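PDB 5Y2A: insect group II chitinase from Ostrinia furnacalis, which hydrolyses the beta-1,4 linkages of chitin as a family 18 glycosyl hydrolase, probably serving the turnover of chitin in the insect cuticle. Local coordinates for residues F3-Y8 / H368-K373; K103-A108 / K150-A155; V173-Y178 / V228-N233; F252-G257 / D314-F319. One frame throughout, in Å; residues are numbered along the deposited sequence.

Contact 1 (F3-Y8 / H368-K373); sequences FKVVCY and HVLRGK
L370 lays its CD2 methyl over one face of the F3 ring, 4.1 Å above the plane and displaced toward the rim, and the two side chains cross at about a right angle. The pair joins the first strand of the family 18 TIM barrel, 4-10, to the last helix of the chain, 361-371, and illustrates how a closing helix can meet an opening strand through apolar contacts with no direct hydrogen bond between them. With L370 CG anti to the carbonyl carbon (chi1 -65°), the fork points at the strand: CD2 takes the ring, and CD1 reaches K4 O at 3.8 Å and V5 CG2 at 4.1 Å. That same V5 methyl also meets R371 CD, 3.7 Å away. Beyond this aliphatic contact the arginine chain bends at chi3, and its guanidinium is held by N367 through NH1, with K373 CE over one of its faces. G372 leaves the helix with positive phi, and the turn beyond is closed by H368 ND1, which donates to K373 O at 2.8 Å, the acceptor lying close to the imidazole plane. F3 also touches R333 of helix 322-334. A water bridges the two backbones, accepting from F3 N at 2.9 Å and donating to L370 O at 2.9 Å.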
loop_
_atom_site.group_PDB
_atom_site.type_symbol
_atom_site.label_atom_id
_atom_site.label_comp_id
_atom_site.label_asym_id
_atom_site.label_seq_id
_atom_site.Cartn_x
_atom_site.Cartn_y
_atom_site.Cartn_z
ATOM N N PHE A 3 17.442 28.796 -14.566
ATOM C CA PHE A 3 16.668 28.025 -13.597
ATOM C C PHE A 3 16.266 26.695 -14.212
ATOM O O PHE A 3 15.899 26.630 -15.389
ATOM C CB PHE A 3 15.413 28.779 -13.120
ATOM C CG PHE A 3 15.716 30.016 -12.314
ATOM C CD1 PHE A 3 16.246 29.913 -11.037
ATOM C CD2 PHE A 3 15.483 31.277 -12.839
ATOM C CE1 PHE A 3 16.537 31.042 -10.296
ATOM C CE2 PHE A 3 15.773 32.416 -12.103
ATOM C CZ PHE A 3 16.299 32.299 -10.833
ATOM N N LYS A 4 16.345 25.635 -13.416
ATOM C CA LYS A 4 15.930 24.315 -13.863
ATOM C C LYS A 4 14.471 24.054 -13.509
ATOM O O LYS A 4 13.949 24.565 -12.515
ATOM C CB LYS A 4 16.813 23.231 -13.234
ATOM C CG LYS A 4 18.300 23.373 -13.533
ATOM C CD LYS A 4 19.101 22.245 -12.864
ATOM C CE LYS A 4 20.562 22.252 -13.313
ATOM N NZ LYS A 4 21.250 23.525 -12.955
ATOM N N VAL A 5 13.801 23.267 -14.351
ATOM C CA VAL A 5 12.505 22.687 -14.010
ATOM C C VAL A 5 12.688 21.182 -14.150
ATOM O O VAL A 5 12.751 20.650 -15.265
ATOM C CB VAL A 5 11.362 23.212 -14.882
ATOM C CG1 VAL A 5 10.040 22.546 -14.480
ATOM C CG2 VAL A 5 11.245 24.726 -14.749
ATOM N N VAL A 6 12.820 20.499 -13.020
ATOM C CA VAL A 6 13.148 19.079 -12.977
ATOM C C VAL A 6 11.839 18.312 -12.845
ATOM O O VAL A 6 11.144 18.429 -11.830
ATOM C CB VAL A 6 14.107 18.768 -11.818
ATOM C CG1 VAL A 6 14.392 17.269 -11.724
ATOM C CG2 VAL A 6 15.405 19.558 -11.981
ATOM N N CYS A 7 11.495 17.522 -13.865
ATOM C CA CYS A 7 10.204 16.842 -13.941
ATOM C C CYS A 7 10.381 15.363 -13.641
ATOM O O CYS A 7 11.144 14.680 -14.331
ATOM C CB CYS A 7 9.585 16.984 -15.331
ATOM S SG CYS A 7 9.227 18.655 -15.902
ATOM N N TYR A 8 9.643 14.853 -12.659
ATOM C CA TYR A 8 9.610 13.416 -12.421
ATOM C C TYR A 8 8.526 12.777 -13.287
ATOM O O TYR A 8 7.352 13.162 -13.219
ATOM C CB TYR A 8 9.398 13.107 -10.940
ATOM C CG TYR A 8 10.691 13.183 -10.168
ATOM C CD1 TYR A 8 11.132 14.387 -9.649
ATOM C CD2 TYR A 8 11.497 12.057 -9.991
ATOM C CE1 TYR A 8 12.326 14.475 -8.956
ATOM C CE2 TYR A 8 12.697 12.141 -9.295
ATOM C CZ TYR A 8 13.102 13.355 -8.783
ATOM O OH TYR A 8 14.292 13.471 -8.100
ATOM N N HIS A 368 6.220 29.353 -16.301
ATOM C CA HIS A 368 5.968 30.781 -16.462
ATOM C C HIS A 368 6.913 31.608 -15.596
ATOM O O HIS A 368 7.565 32.542 -16.080
ATOM C CB HIS A 368 4.501 31.052 -16.118
ATOM C CG HIS A 368 4.147 32.501 -16.015
ATOM N ND1 HIS A 368 4.270 33.377 -17.071
ATOM C CD2 HIS A 368 3.645 33.221 -14.984
ATOM C CE1 HIS A 368 3.876 34.578 -16.688
ATOM N NE2 HIS A 368 3.489 34.509 -15.427
ATOM N N VAL A 369 7.031 31.249 -14.316
ATOM C CA VAL A 369 7.850 32.020 -13.384
ATOM C C VAL A 369 9.335 31.847 -13.687
ATOM O O VAL A 369 10.102 32.820 -13.710
ATOM C CB VAL A 369 7.534 31.612 -11.934
ATOM C CG1 VAL A 369 8.514 32.277 -10.977
ATOM C CG2 VAL A 369 6.093 31.962 -11.582
ATOM N N LEU A 370 9.775 30.605 -13.872
ATOM C CA LEU A 370 11.201 30.309 -13.909
ATOM C C LEU A 370 11.812 30.438 -15.295
ATOM O O LEU A 370 13.019 30.683 -15.408
ATOM C CB LEU A 370 11.459 28.896 -13.380
ATOM C CG LEU A 370 11.114 28.684 -11.909
ATOM C CD1 LEU A 370 11.487 27.269 -11.510
ATOM C CD2 LEU A 370 11.838 29.713 -11.044
ATOM N N ARG A 371 11.022 30.252 -16.350
ATOM C CA ARG A 371 11.548 30.243 -17.706
ATOM C C ARG A 371 10.842 31.241 -18.615
ATOM O O ARG A 371 11.088 31.237 -19.828
ATOM C CB ARG A 371 11.471 28.825 -18.286
ATOM C CG ARG A 371 12.275 27.817 -17.460
ATOM C CD ARG A 371 12.051 26.402 -17.924
ATOM N NE ARG A 371 12.684 26.126 -19.210
ATOM C CZ ARG A 371 12.284 25.172 -20.045
ATOM N NH1 ARG A 371 11.238 24.414 -19.739
ATOM N NH2 ARG A 371 12.924 24.979 -21.191
ATOM N N GLY A 372 9.988 32.103 -18.063
ATOM C CA GLY A 372 9.370 33.156 -18.845
ATOM C C GLY A 372 8.363 32.704 -19.873
ATOM O O GLY A 372 8.045 33.466 -20.790
ATOM N N LYS A 373 7.864 31.480 -19.764
ATOM C CA LYS A 373 6.823 31.017 -20.673
ATOM C C LYS A 373 5.576 31.865 -20.464
ATOM O O LYS A 373 5.081 31.978 -19.339
ATOM C CB LYS A 373 6.510 29.547 -20.401
ATOM C CG LYS A 373 7.716 28.610 -20.452
ATOM C CD LYS A 373 8.256 28.337 -21.845
ATOM C CE LYS A 373 9.363 27.292 -21.760
ATOM N NZ LYS A 373 9.990 26.979 -23.074
HETATM O O HOH W 1 15.612 30.086 -16.447
#

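Contact 2 (K103-A108 / K150-A155); sequences KFVVHA and KELRKA
V105 turns CG1 anti to its backbone N (chi1 170°) and CG2 anti to its carbonyl carbon, which spreads the two methyls over successive turns of the facing helix. CG1 presses on A155 CB at 3.5 Å, a tight fit that the small alanine side chain is likely to permit, whereas CG2 meets L152 CD2 at 3.8 Å. F104 also has CG anti to its N, swinging the ring toward L152; it offers its edge, with CE1 4.1 Å from L152 CD2 and that methyl near the ring plane. This is neighbour packing in the outer helical layer of a TIM barrel: the segments run in the same general direction, crossing at -35° with their axes 10.0 Å apart. L152 rests inward on L163 of barrel strand 162-167, while F104 touches I49 of the short strand 49-51. At the more exposed side, E151 places CB against V105 CG2 at 4.4 Å and sends its carboxylate to R101, a salt bridge reaching an earlier turn of helix 98-115.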
loop_
_atom_site.group_PDB
_atom_site.type_symbol
_atom_site.label_atom_id
_atom_site.label_comp_id
_atom_site.label_asym_id
_atom_site.label_seq_id
_atom_site.Cartn_x
_atom_site.Cartn_y
_atom_site.Cartn_z
ATOM N N LYS A 103 31.869 -1.701 -8.094
ATOM C CA LYS A 103 31.032 -2.479 -9.004
ATOM C C LYS A 103 29.790 -1.694 -9.419
ATOM O O LYS A 103 29.411 -1.689 -10.597
ATOM C CB LYS A 103 30.653 -3.796 -8.323
ATOM C CG LYS A 103 29.751 -4.730 -9.109
ATOM C CD LYS A 103 29.249 -5.845 -8.186
ATOM C CE LYS A 103 28.249 -6.763 -8.869
ATOM N NZ LYS A 103 27.669 -7.734 -7.893
ATOM N N PHE A 104 29.150 -1.013 -8.465
ATOM C CA PHE A 104 27.953 -0.228 -8.768
ATOM C C PHE A 104 28.247 0.854 -9.799
ATOM O O PHE A 104 27.507 1.013 -10.778
ATOM C CB PHE A 104 27.403 0.392 -7.482
ATOM C CG PHE A 104 26.215 1.296 -7.695
ATOM C CD1 PHE A 104 26.390 2.643 -7.968
ATOM C CD2 PHE A 104 24.925 0.794 -7.616
ATOM C CE1 PHE A 104 25.301 3.477 -8.167
ATOM C CE2 PHE A 104 23.827 1.620 -7.809
ATOM C CZ PHE A 104 24.015 2.965 -8.088
ATOM N N VAL A 105 29.326 1.611 -9.589
ATOM C CA VAL A 105 29.640 2.748 -10.452
ATOM C C VAL A 105 29.921 2.285 -11.875
ATOM O O VAL A 105 29.431 2.870 -12.848
ATOM C CB VAL A 105 30.825 3.544 -9.875
ATOM C CG1 VAL A 105 31.320 4.570 -10.887
ATOM C CG2 VAL A 105 30.432 4.210 -8.570
ATOM N N VAL A 106 30.731 1.235 -12.023
ATOM C CA VAL A 106 31.054 0.730 -13.358
ATOM C C VAL A 106 29.791 0.257 -14.072
ATOM O O VAL A 106 29.562 0.572 -15.245
ATOM C CB VAL A 106 32.105 -0.391 -13.269
ATOM C CG1 VAL A 106 32.199 -1.126 -14.594
ATOM C CG2 VAL A 106 33.453 0.190 -12.881
ATOM N N HIS A 107 28.954 -0.511 -13.371
ATOM C CA HIS A 107 27.732 -1.022 -13.983
ATOM C C HIS A 107 26.755 0.106 -14.307
ATOM O O HIS A 107 26.088 0.076 -15.349
ATOM C CB HIS A 107 27.080 -2.050 -13.056
ATOM C CG HIS A 107 25.745 -2.527 -13.533
ATOM N ND1 HIS A 107 24.576 -1.836 -13.290
ATOM C CD2 HIS A 107 25.392 -3.628 -14.238
ATOM C CE1 HIS A 107 23.562 -2.490 -13.827
ATOM N NE2 HIS A 107 24.030 -3.581 -14.409
ATOM N N ALA A 108 26.653 1.102 -13.425
ATOM C CA ALA A 108 25.705 2.190 -13.643
ATOM C C ALA A 108 25.995 2.931 -14.941
ATOM O O ALA A 108 25.078 3.225 -15.713
ATOM C CB ALA A 108 25.733 3.154 -12.456
ATOM N N LYS A 150 30.848 11.008 -4.520
ATOM C CA LYS A 150 32.141 11.452 -5.046
ATOM C C LYS A 150 32.641 10.526 -6.149
ATOM O O LYS A 150 33.139 10.990 -7.183
ATOM C CB LYS A 150 33.185 11.538 -3.930
ATOM C CG LYS A 150 33.012 12.693 -2.968
ATOM C CD LYS A 150 34.201 12.774 -2.024
ATOM C CE LYS A 150 33.820 12.383 -0.610
ATOM N NZ LYS A 150 33.284 13.541 0.155
ATOM N N GLU A 151 32.498 9.213 -5.957
ATOM C CA GLU A 151 33.023 8.271 -6.940
ATOM C C GLU A 151 32.181 8.260 -8.205
ATOM O O GLU A 151 32.725 8.158 -9.312
ATOM C CB GLU A 151 33.115 6.878 -6.323
ATOM C CG GLU A 151 34.135 6.827 -5.199
ATOM C CD GLU A 151 33.854 5.736 -4.194
ATOM O OE1 GLU A 151 32.986 4.877 -4.464
ATOM O OE2 GLU A 151 34.487 5.755 -3.116
ATOM N N LEU A 152 30.856 8.368 -8.069
ATOM C CA LEU A 152 30.012 8.556 -9.246
ATOM C C LEU A 152 30.367 9.850 -9.968
ATOM O O LEU A 152 30.400 9.890 -11.203
ATOM C CB LEU A 152 28.536 8.555 -8.849
ATOM C CG LEU A 152 27.897 7.201 -8.528
ATOM C CD1 LEU A 152 26.613 7.384 -7.711
ATOM C CD2 LEU A 152 27.611 6.445 -9.811
ATOM N N ARG A 153 30.621 10.921 -9.212
ATOM C CA ARG A 153 30.997 12.197 -9.820
ATOM C C ARG A 153 32.231 12.055 -10.708
ATOM O O ARG A 153 32.246 12.536 -11.847
ATOM C CB ARG A 153 31.234 13.246 -8.728
ATOM C CG ARG A 153 31.843 14.557 -9.224
ATOM C CD ARG A 153 30.793 15.511 -9.764
ATOM N NE ARG A 153 30.416 15.223 -11.142
ATOM C CZ ARG A 153 29.222 15.487 -11.664
ATOM N NH1 ARG A 153 28.273 16.035 -10.917
ATOM N NH2 ARG A 153 28.977 15.198 -12.934
ATOM N N LYS A 154 33.281 11.400 -10.205
ATOM C CA LYS A 154 34.494 11.262 -11.010
ATOM C C LYS A 154 34.243 10.428 -12.260
ATOM O O LYS A 154 34.675 10.795 -13.358
ATOM C CB LYS A 154 35.655 10.700 -10.186
ATOM C CG LYS A 154 36.220 11.710 -9.189
ATOM C CD LYS A 154 37.619 11.321 -8.718
ATOM C CE LYS A 154 38.217 12.374 -7.774
ATOM N NZ LYS A 154 38.593 13.659 -8.447
ATOM N N ALA A 155 33.547 9.299 -12.119
ATOM C CA ALA A 155 33.302 8.464 -13.292
ATOM C C ALA A 155 32.381 9.161 -14.287
ATOM O O ALA A 155 32.587 9.064 -15.503
ATOM C CB ALA A 155 32.717 7.114 -12.875
#

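Contact 3 (V173-Y178 / V228-N233); sequences VIDYAY and VNYWIN. With NAG (2-acetamido-2-deoxy-beta-D-glucopyranose), chain C.
Y230 OH donates to D175 OD1, which sits at the edge of the tyrosine ring, near its plane, with the carboxylate turned 57° from it. Next to this pair, I174 lies between two aromatics: CG2 is 4.0 Å from Y230 CE2, and CD1 presses on W231 NE1 at 3.2 Å. Y178 meets the indole obliquely, its CD2 3.6 Å from W231 CZ2. S168 positions both of these rings, bonding Y178 OH and, weakly, W231 NE1, while A177 CB covers a face of Y178. A leucine replacing W231 would probably open a gap beside I174 and Y178 and leave S168 O without this donor. The contact pairs helix 224-233 of the barrel's outer layer with helix 171-177 of the connection after strand 162-167, at -28°; helix 224-233 also carries N229, whose ND2 lies 3.5 Å from O5 of the NAG. The modelled 2.4 Å between Y230 OH and D175 OD1 is doubtful as an exact length, but K171 NZ meets both D175 OD2 and Y230 OH, and its charge would probably balance the carboxylate and polarise the phenol.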
loop_
_atom_site.group_PDB
_atom_site.type_symbol
_atom_site.label_atom_id
_atom_site.label_comp_id
_atom_site.label_asym_id
_atom_site.label_seq_id
_atom_site.Cartn_x
_atom_site.Cartn_y
_atom_site.Cartn_z
ATOM N N VAL A 173 16.291 14.064 9.696
ATOM C CA VAL A 173 16.907 13.157 8.728
ATOM C C VAL A 173 18.115 13.810 8.070
ATOM O O VAL A 173 19.129 13.150 7.812
ATOM C CB VAL A 173 15.874 12.697 7.678
ATOM C CG1 VAL A 173 16.542 11.844 6.604
ATOM C CG2 VAL A 173 14.737 11.925 8.339
ATOM N N ILE A 174 18.019 15.103 7.756
ATOM C CA ILE A 174 19.149 15.794 7.138
ATOM C C ILE A 174 20.380 15.691 8.026
ATOM O O ILE A 174 21.483 15.386 7.554
ATOM C CB ILE A 174 18.785 17.259 6.842
ATOM C CG1 ILE A 174 17.738 17.322 5.723
ATOM C CG2 ILE A 174 20.038 18.059 6.465
ATOM C CD1 ILE A 174 16.938 18.595 5.715
ATOM N N ASP A 175 20.202 15.910 9.334
ATOM C CA ASP A 175 21.327 15.844 10.265
ATOM C C ASP A 175 21.945 14.451 10.285
ATOM O O ASP A 175 23.167 14.305 10.391
ATOM C CB ASP A 175 20.870 16.232 11.672
ATOM C CG ASP A 175 20.487 17.691 11.783
ATOM O OD1 ASP A 175 20.917 18.485 10.921
ATOM O OD2 ASP A 175 19.762 18.042 12.741
ATOM N N TYR A 176 21.114 13.415 10.161
ATOM C CA TYR A 176 21.606 12.045 10.186
ATOM C C TYR A 176 22.226 11.607 8.866
ATOM O O TYR A 176 23.159 10.795 8.866
ATOM C CB TYR A 176 20.459 11.096 10.526
ATOM C CG TYR A 176 20.113 10.928 11.990
ATOM C CD1 TYR A 176 21.035 10.413 12.897
ATOM C CD2 TYR A 176 18.854 11.262 12.459
ATOM C CE1 TYR A 176 20.701 10.232 14.229
ATOM C CE2 TYR A 176 18.512 11.094 13.788
ATOM C CZ TYR A 176 19.442 10.579 14.670
ATOM O OH TYR A 176 19.089 10.412 15.990
ATOM N N ALA A 177 21.720 12.099 7.735
ATOM C CA ALA A 177 21.961 11.444 6.455
ATOM C C ALA A 177 23.017 12.110 5.589
ATOM O O ALA A 177 23.683 11.414 4.815
ATOM C CB ALA A 177 20.653 11.360 5.650
ATOM N N TYR A 178 23.186 13.431 5.664
ATOM C CA TYR A 178 23.854 14.162 4.594
ATOM C C TYR A 178 25.089 14.912 5.078
ATOM O O TYR A 178 25.025 15.678 6.047
ATOM C CB TYR A 178 22.882 15.140 3.928
ATOM C CG TYR A 178 21.639 14.471 3.386
ATOM C CD1 TYR A 178 21.736 13.411 2.491
ATOM C CD2 TYR A 178 20.377 14.901 3.759
ATOM C CE1 TYR A 178 20.601 12.790 1.988
ATOM C CE2 TYR A 178 19.234 14.286 3.262
ATOM C CZ TYR A 178 19.358 13.233 2.375
ATOM O OH TYR A 178 18.224 12.623 1.879
ATOM N N VAL A 228 14.758 25.032 3.140
ATOM C CA VAL A 228 15.681 25.642 2.188
ATOM C C VAL A 228 16.790 26.375 2.927
ATOM O O VAL A 228 17.977 26.208 2.624
ATOM C CB VAL A 228 14.925 26.574 1.224
ATOM C CG1 VAL A 228 15.907 27.395 0.393
ATOM C CG2 VAL A 228 14.004 25.767 0.308
ATOM N N ASN A 229 16.419 27.200 3.907
ATOM C CA ASN A 229 17.429 27.936 4.656
ATOM C C ASN A 229 18.322 27.003 5.460
ATOM O O ASN A 229 19.518 27.278 5.624
ATOM C CB ASN A 229 16.756 28.972 5.553
ATOM C CG ASN A 229 16.328 30.197 4.782
ATOM O OD1 ASN A 229 17.160 31.019 4.401
ATOM N ND2 ASN A 229 15.029 30.322 4.532
ATOM N N TYR A 230 17.777 25.883 5.940
ATOM C CA TYR A 230 18.601 24.932 6.680
ATOM C C TYR A 230 19.671 24.315 5.786
ATOM O O TYR A 230 20.833 24.200 6.190
ATOM C CB TYR A 230 17.725 23.842 7.297
ATOM C CG TYR A 230 18.423 23.039 8.373
ATOM C CD1 TYR A 230 18.808 23.632 9.573
ATOM C CD2 TYR A 230 18.710 21.688 8.184
ATOM C CE1 TYR A 230 19.449 22.900 10.561
ATOM C CE2 TYR A 230 19.351 20.949 9.167
ATOM C CZ TYR A 230 19.715 21.562 10.353
ATOM O OH TYR A 230 20.351 20.832 11.333
ATOM N N TRP A 231 19.302 23.919 4.564
ATOM C CA TRP A 231 20.297 23.405 3.624
ATOM C C TRP A 231 21.360 24.453 3.318
ATOM O O TRP A 231 22.558 24.139 3.267
ATOM C CB TRP A 231 19.620 22.939 2.335
ATOM C CG TRP A 231 19.132 21.539 2.430
ATOM C CD1 TRP A 231 17.930 21.119 2.916
ATOM C CD2 TRP A 231 19.854 20.362 2.070
ATOM N NE1 TRP A 231 17.851 19.749 2.857
ATOM C CE2 TRP A 231 19.024 19.260 2.352
ATOM C CE3 TRP A 231 21.128 20.130 1.539
ATOM C CZ2 TRP A 231 19.426 17.948 2.124
ATOM C CZ3 TRP A 231 21.517 18.825 1.300
ATOM C CH2 TRP A 231 20.669 17.750 1.591
ATOM N N ILE A 232 20.942 25.704 3.115
ATOM C CA ILE A 232 21.899 26.778 2.858
ATOM C C ILE A 232 22.840 26.943 4.047
ATOM O O ILE A 232 24.064 27.011 3.890
ATOM C CB ILE A 232 21.161 28.094 2.546
ATOM C CG1 ILE A 232 20.332 27.963 1.266
ATOM C CG2 ILE A 232 22.158 29.251 2.435
ATOM C CD1 ILE A 232 19.449 29.172 0.978
ATOM N N ASN A 233 22.278 27.000 5.255
ATOM C CA ASN A 233 23.089 27.167 6.456
ATOM C C ASN A 233 23.977 25.966 6.731
ATOM O O ASN A 233 24.995 26.113 7.413
ATOM C CB ASN A 233 22.192 27.437 7.657
ATOM C CG ASN A 233 21.464 28.751 7.541
ATOM O OD1 ASN A 233 21.876 29.626 6.784
ATOM N ND2 ASN A 233 20.380 28.900 8.291
HETATM C C1 NAG C . 12.081 32.187 6.102
HETATM C C2 NAG C . 11.296 33.341 6.711
HETATM C C3 NAG C . 12.245 34.461 7.145
HETATM C C4 NAG C . 13.375 33.929 8.021
HETATM C C5 NAG C . 14.029 32.714 7.368
HETATM C C6 NAG C . 15.048 32.036 8.257
HETATM C C7 NAG C . 9.005 33.977 6.105
HETATM C C8 NAG C . 8.123 34.594 5.062
HETATM N N2 NAG C . 10.300 33.864 5.789
HETATM O O3 NAG C . 11.478 35.442 7.835
HETATM O O4 NAG C . 14.418 34.894 8.126
HETATM O O5 NAG C . 13.043 31.729 7.030
HETATM O O6 NAG C . 14.434 31.395 9.368
HETATM O O7 NAG C . 8.565 33.585 7.179
#

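Contact 4 (F252-G257 / D314-F319); sequences FSVVEG and DQWVSF
W316 starts with CB against V254 CG2 at 3.8 Å; then CE3 meets F252 CD1 at 3.5 Å and CZ3 meets F252 CE1 at 3.7 Å. The indole turns an edge to the phenylalanine face, an offset edge-to-face pair with planes at 85°, while NE1 reaches T260 O and Y309 stacks on the ring. Main-chain bonds hold the register: F252 N donates to W316 O at 2.7 Å, with a weak return bond, and V254 N to D314 O. On the other sheet face Q315, folded back at chi2, gives NE2 to S253 OG at 3.0 Å and to D314 OD1 at 2.9 Å; E271 N holds OE1. With an alanine here, S253 OG and D314 OD1 would probably each lack the amide donor and E271 N its acceptor. S253 OG also bonds G269 O, D314 OD2 bonds Y267 OH, and D314 OD1 pairs with K44 of the second subunit. Such antiparallel strands, added beyond the seventh barrel strand, are consistent with the alpha+beta insertion of many family 18 chitinases.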
loop_
_atom_site.group_PDB
_atom_site.type_symbol
_atom_site.label_atom_id
_atom_site.label_comp_id
_atom_site.label_asym_id
_atom_site.label_seq_id
_atom_site.Cartn_x
_atom_site.Cartn_y
_atom_site.Cartn_z
ATOM N N PHE A 252 -7.241 12.827 4.351
ATOM C CA PHE A 252 -7.536 12.370 5.698
ATOM C C PHE A 252 -9.026 12.105 5.834
ATOM O O PHE A 252 -9.850 12.727 5.157
ATOM C CB PHE A 252 -7.173 13.407 6.778
ATOM C CG PHE A 252 -5.752 13.912 6.734
ATOM C CD1 PHE A 252 -5.336 14.798 5.750
ATOM C CD2 PHE A 252 -4.860 13.568 7.736
ATOM C CE1 PHE A 252 -4.043 15.288 5.739
ATOM C CE2 PHE A 252 -3.565 14.059 7.733
ATOM C CZ PHE A 252 -3.157 14.917 6.736
ATOM N N SER A 253 -9.365 11.195 6.742
ATOM C CA SER A 253 -10.730 11.048 7.244
ATOM C C SER A 253 -10.758 11.566 8.681
ATOM O O SER A 253 -10.005 11.075 9.527
ATOM C CB SER A 253 -11.187 9.591 7.167
ATOM O OG SER A 253 -11.191 9.129 5.816
ATOM N N VAL A 254 -11.623 12.563 8.954
ATOM C CA VAL A 254 -11.592 13.316 10.209
ATOM C C VAL A 254 -12.554 12.697 11.219
ATOM O O VAL A 254 -13.677 12.305 10.875
ATOM C CB VAL A 254 -11.931 14.800 9.961
ATOM C CG1 VAL A 254 -11.857 15.607 11.279
ATOM C CG2 VAL A 254 -10.978 15.410 8.921
ATOM N N VAL A 255 -12.117 12.629 12.481
ATOM C CA VAL A 255 -12.966 12.112 13.551
ATOM C C VAL A 255 -14.266 12.911 13.618
ATOM O O VAL A 255 -14.271 14.142 13.494
ATOM C CB VAL A 255 -12.204 12.148 14.886
ATOM C CG1 VAL A 255 -13.141 11.903 16.060
ATOM C CG2 VAL A 255 -11.068 11.131 14.878
ATOM N N GLU A 256 -15.383 12.203 13.787
ATOM C CA GLU A 256 -16.691 12.848 13.877
ATOM C C GLU A 256 -16.676 13.971 14.908
ATOM O O GLU A 256 -16.154 13.808 16.014
ATOM C CB GLU A 256 -17.763 11.831 14.264
ATOM C CG GLU A 256 -19.180 12.381 14.167
ATOM C CD GLU A 256 -20.228 11.293 14.249
ATOM O OE1 GLU A 256 -20.610 10.948 15.387
ATOM O OE2 GLU A 256 -20.656 10.769 13.199
ATOM N N GLY A 257 -17.222 15.121 14.524
ATOM C CA GLY A 257 -17.338 16.248 15.423
ATOM C C GLY A 257 -16.074 17.049 15.645
ATOM O O GLY A 257 -16.095 17.986 16.451
ATOM N N ASP A 314 -16.473 14.072 6.284
ATOM C CA ASP A 314 -15.285 13.951 7.097
ATOM C C ASP A 314 -14.002 13.815 6.269
ATOM O O ASP A 314 -12.951 13.452 6.818
ATOM C CB ASP A 314 -15.417 12.776 8.095
ATOM C CG ASP A 314 -15.425 11.408 7.420
ATOM O OD1 ASP A 314 -15.407 11.302 6.177
ATOM O OD2 ASP A 314 -15.457 10.402 8.158
ATOM N N GLN A 315 -14.068 14.143 4.981
ATOM C CA GLN A 315 -12.895 14.058 4.107
ATOM C C GLN A 315 -12.181 15.404 4.071
ATOM O O GLN A 315 -12.818 16.462 4.128
ATOM C CB GLN A 315 -13.299 13.647 2.694
ATOM C CG GLN A 315 -13.947 12.269 2.592
ATOM C CD GLN A 315 -13.030 11.175 3.097
ATOM O OE1 GLN A 315 -12.057 10.810 2.434
ATOM N NE2 GLN A 315 -13.319 10.661 4.287
ATOM N N TRP A 316 -10.860 15.355 3.934
ATOM C CA TRP A 316 -10.002 16.522 4.128
ATOM C C TRP A 316 -8.708 16.280 3.364
ATOM O O TRP A 316 -8.029 15.285 3.621
ATOM C CB TRP A 316 -9.732 16.699 5.621
ATOM C CG TRP A 316 -9.205 18.024 6.100
ATOM C CD1 TRP A 316 -9.908 18.983 6.770
ATOM C CD2 TRP A 316 -7.849 18.496 6.030
ATOM N NE1 TRP A 316 -9.081 20.035 7.096
ATOM C CE2 TRP A 316 -7.814 19.761 6.653
ATOM C CE3 TRP A 316 -6.663 17.976 5.487
ATOM C CZ2 TRP A 316 -6.644 20.525 6.740
ATOM C CZ3 TRP A 316 -5.501 18.725 5.582
ATOM C CH2 TRP A 316 -5.498 19.992 6.202
ATOM N N VAL A 317 -8.359 17.167 2.432
ATOM C CA VAL A 317 -7.143 16.990 1.642
ATOM C C VAL A 317 -6.444 18.337 1.502
ATOM O O VAL A 317 -7.071 19.336 1.135
ATOM C CB VAL A 317 -7.435 16.368 0.259
ATOM C CG1 VAL A 317 -8.404 17.231 -0.562
ATOM C CG2 VAL A 317 -6.135 16.091 -0.515
ATOM N N SER A 318 -5.148 18.366 1.798
ATOM C CA SER A 318 -4.327 19.557 1.639
ATOM C C SER A 318 -3.440 19.418 0.407
ATOM O O SER A 318 -2.985 18.324 0.079
ATOM C CB SER A 318 -3.459 19.786 2.875
ATOM O OG SER A 318 -2.660 18.643 3.152
ATOM N N PHE A 319 -3.180 20.536 -0.265
ATOM C CA PHE A 319 -2.526 20.483 -1.570
ATOM C C PHE A 319 -2.046 21.877 -1.943
ATOM O O PHE A 319 -2.470 22.878 -1.357
ATOM C CB PHE A 319 -3.491 19.954 -2.639
ATOM C CG PHE A 319 -4.730 20.801 -2.797
ATOM C CD1 PHE A 319 -5.806 20.665 -1.920
ATOM C CD2 PHE A 319 -4.819 21.740 -3.817
ATOM C CE1 PHE A 319 -6.940 21.457 -2.058
ATOM C CE2 PHE A 319 -5.953 22.525 -3.965
ATOM C CZ PHE A 319 -7.012 22.381 -3.085
HETATM O O HOH W 2 -15.956 10.910 10.884
#

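In the fold
The chain enters the TIM barrel at strand 4-10, where contact 1 opens, and that loop closes only when helix 361-371 returns at the far end; the other three contacts are nested inside it. They follow in series, and none crosses another. Contact 2 closes first, tying helices 98-115 and 141-159 on the outside of the barrel. Contact 3 then joins helix 171-177 to helix 224-233, which leads into strand 241-254. That strand runs out of the barrel into contact 4, where it pairs with strand 315-318. Contacts 2 and 4 lie on opposite sides of the chain's centre, their own centres about 46 Å apart.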